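Local atomic coordinates of oxidoreductase, zinc-binding dehydrogenase family (Myxococcus xanthus, PDB entry 5K1S), a protein that is a zinc-containing medium-chain reductase involved in the alternative de novo biosynthesis of isovaleryl coenzyme A. Residues 30-35 and 337-342. Sequence-based numbering, arbitrary orientation.
Sequences GNLKME and AEAAKA
Leu32 and Met34 of strand 32-38 lean on Ala337, just before helix 339-347, and on Ala339 and Ala340 in its first turn. CD1 of Leu32 reaches the methyl CB of Ala339 at 4.0 Å. The same CD1 lies 4.1 Å from the backbone N of Ala340, so one branch touches both the side chain and the main chain of the first helical turn. Met34 works through its terminal methyl, which meets Ala337. Its CE is 3.6 Å from Ala337 CB and lies equally near the backbone of that residue. CG of Met34 is anti to the backbone N (chi1 179°), and the chain then bends at chi2 and chi3, which brings CE against the N, CA and CB of Ala337. At the other end Ala340 CB packs on Gly30 CA, 4.1 Å away. The touching parts, 30-34 and 337-340, run in nearly opposite directions, 162° apart end to end. No hydrogen bond crosses between the segments; the contact is apolar packing. Leu32 and Ala339 are its buried part, while Gly30 and Ala337 lie exposed.

Backbone hydrogen bonds of Lys33 with Val22 and of Glu35 with Ala20 pair the strand with antiparallel strand 17-23. Leu32 also touches Val21 and Leu77, and Met34 touches Leu336. The contact thus packs the N-terminal beta hairpin against a helix near the C-terminus, within the GroES-like catalytic domain of a medium-chain dehydrogenase/reductase fold.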
ATOM      1  N   GLY A  30     -34.707  15.629  -8.452  1.00 58.91           N
ATOM      2  CA  GLY A  30     -35.581  16.730  -8.815  1.00 59.68           C
ATOM      3  C   GLY A  30     -35.401  17.983  -7.983  1.00 58.05           C
ATOM      4  O   GLY A  30     -35.902  19.041  -8.381  1.00 58.39           O
ATOM      5  N   ASN A  31     -34.707  17.894  -6.846  1.00 57.70           N
ATOM      6  CA  ASN A  31     -34.485  19.064  -6.008  1.00 56.34           C
ATOM      7  C   ASN A  31     -33.550  20.079  -6.652  1.00 54.56           C
ATOM      8  O   ASN A  31     -33.481  21.216  -6.175  1.00 53.99           O
ATOM      9  CB  ASN A  31     -33.926  18.633  -4.653  1.00 55.35           C
ATOM     10  CG  ASN A  31     -34.874  17.723  -3.903  1.00 57.09           C
ATOM     11  OD1 ASN A  31     -35.835  17.208  -4.474  1.00 59.07           O
ATOM     12  ND2 ASN A  31     -34.610  17.520  -2.617  1.00 56.51           N
ATOM     13  N   LEU A  32     -32.837  19.698  -7.709  1.00 54.49           N
ATOM     14  CA  LEU A  32     -31.990  20.625  -8.448  1.00 53.20           C
ATOM     15  C   LEU A  32     -32.865  21.488  -9.350  1.00 54.13           C
ATOM     16  O   LEU A  32     -33.634  20.961 -10.163  1.00 55.96           O
ATOM     17  CB  LEU A  32     -30.957  19.854  -9.267  1.00 52.81           C
ATOM     18  CG  LEU A  32     -29.978  18.973  -8.485  1.00 52.50           C
ATOM     19  CD1 LEU A  32     -29.198  18.081  -9.435  1.00 52.35           C
ATOM     20  CD2 LEU A  32     -29.027  19.815  -7.645  1.00 51.80           C
ATOM     21  N   LYS A  33     -32.756  22.808  -9.209  1.00 53.16           N
ATOM     22  CA  LYS A  33     -33.605  23.730  -9.954  1.00 53.47           C
ATOM     23  C   LYS A  33     -32.812  24.970 -10.339  1.00 52.75           C
ATOM     24  O   LYS A  33     -32.136  25.567  -9.495  1.00 52.27           O
ATOM     25  CB  LYS A  33     -34.839  24.127  -9.133  1.00 54.16           C
ATOM     26  N   MET A  34     -32.900  25.354 -11.611  1.00 70.55           N
ATOM     27  CA  MET A  34     -32.255  26.576 -12.072  1.00 69.88           C
ATOM     28  C   MET A  34     -32.886  27.787 -11.398  1.00 69.99           C
ATOM     29  O   MET A  34     -34.113  27.911 -11.337  1.00 71.23           O
ATOM     30  CB  MET A  34     -32.378  26.694 -13.593  1.00 70.57           C
ATOM     31  CG  MET A  34     -31.755  27.958 -14.193  1.00 70.20           C
ATOM     32  SD  MET A  34     -29.990  27.804 -14.531  1.00 69.41           S
ATOM     33  CE  MET A  34     -30.024  26.791 -16.008  1.00 70.68           C
ATOM     34  N   GLU A  35     -32.042  28.683 -10.894  1.00 65.90           N
ATOM     35  CA  GLU A  35     -32.501  29.911 -10.263  1.00 65.95           C
ATOM     36  C   GLU A  35     -31.615  31.063 -10.716  1.00 65.24           C
ATOM     37  O   GLU A  35     -30.605  30.873 -11.400  1.00 64.82           O
ATOM     38  CB  GLU A  35     -32.484  29.802  -8.734  1.00 65.50           C
ATOM     39  CG  GLU A  35     -33.358  28.691  -8.182  1.00 66.42           C
ATOM     40  CD  GLU A  35     -33.281  28.586  -6.670  1.00 66.01           C
ATOM     41  OE1 GLU A  35     -32.631  29.450  -6.045  1.00 65.07           O
ATOM     42  OE2 GLU A  35     -33.869  27.638  -6.107  1.00 66.85           O
ATOM     43  N   ALA A 337     -29.873  23.488 -17.143  1.00 53.61           N
ATOM     44  CA  ALA A 337     -31.188  23.436 -16.516  1.00 54.03           C
ATOM     45  C   ALA A 337     -31.692  22.011 -16.336  1.00 54.15           C
ATOM     46  O   ALA A 337     -32.590  21.784 -15.517  1.00 54.33           O
ATOM     47  CB  ALA A 337     -32.194  24.237 -17.344  1.00 55.14           C
ATOM     48  N   GLU A 338     -31.144  21.050 -17.078  1.00 73.88           N
ATOM     49  CA  GLU A 338     -31.542  19.652 -16.974  1.00 73.13           C
ATOM     50  C   GLU A 338     -30.594  18.850 -16.088  1.00 70.43           C
ATOM     51  O   GLU A 338     -30.340  17.671 -16.356  1.00 70.95           O
ATOM     52  CB  GLU A 338     -31.630  19.027 -18.365  1.00 75.72           C
ATOM     53  CG  GLU A 338     -32.692  19.658 -19.251  1.00 78.99           C
ATOM     54  CD  GLU A 338     -32.749  19.035 -20.631  1.00 82.03           C
ATOM     55  OE1 GLU A 338     -32.092  17.994 -20.843  1.00 81.69           O
ATOM     56  OE2 GLU A 338     -33.450  19.589 -21.504  1.00 85.32           O
ATOM     57  N   ALA A 339     -30.063  19.472 -15.032  1.00 53.05           N
ATOM     58  CA  ALA A 339     -29.165  18.759 -14.130  1.00 52.55           C
ATOM     59  C   ALA A 339     -29.869  17.579 -13.475  1.00 52.96           C
ATOM     60  O   ALA A 339     -29.282  16.502 -13.325  1.00 53.12           O
ATOM     61  CB  ALA A 339     -28.620  19.716 -13.070  1.00 51.85           C
ATOM     62  N   ALA A 340     -31.130  17.761 -13.079  1.00 55.26           N
ATOM     63  CA  ALA A 340     -31.882  16.666 -12.475  1.00 56.26           C
ATOM     64  C   ALA A 340     -31.899  15.450 -13.392  1.00 58.31           C
ATOM     65  O   ALA A 340     -31.591  14.331 -12.965  1.00 58.84           O
ATOM     66  CB  ALA A 340     -33.306  17.120 -12.154  1.00 57.45           C
ATOM     67  N   LYS A 341     -32.248  15.654 -14.664  1.00 73.45           N
ATOM     68  CA  LYS A 341     -32.240  14.551 -15.619  1.00 76.04           C
ATOM     69  C   LYS A 341     -30.868  13.893 -15.684  1.00 75.34           C
ATOM     70  O   LYS A 341     -30.764  12.663 -15.770  1.00 77.37           O
ATOM     71  CB  LYS A 341     -32.655  15.052 -17.002  1.00 78.24           C
ATOM     72  CG  LYS A 341     -34.000  15.756 -17.033  1.00 79.76           C
ATOM     73  CD  LYS A 341     -34.445  16.038 -18.461  1.00 83.10           C
ATOM     74  CE  LYS A 341     -35.779  16.769 -18.499  1.00 85.31           C
ATOM     75  NZ  LYS A 341     -36.271  16.955 -19.892  1.00 89.44           N
ATOM     76  N   ALA A 342     -29.803  14.696 -15.638  1.00 60.97           N
ATOM     77  CA  ALA A 342     -28.453  14.146 -15.705  1.00 60.91           C
ATOM     78  C   ALA A 342     -28.195  13.185 -14.552  1.00 60.89           C
ATOM     79  O   ALA A 342     -27.691  12.075 -14.755  1.00 63.52           O
ATOM     80  CB  ALA A 342     -27.427  15.279 -15.705  1.00 58.67           C
TER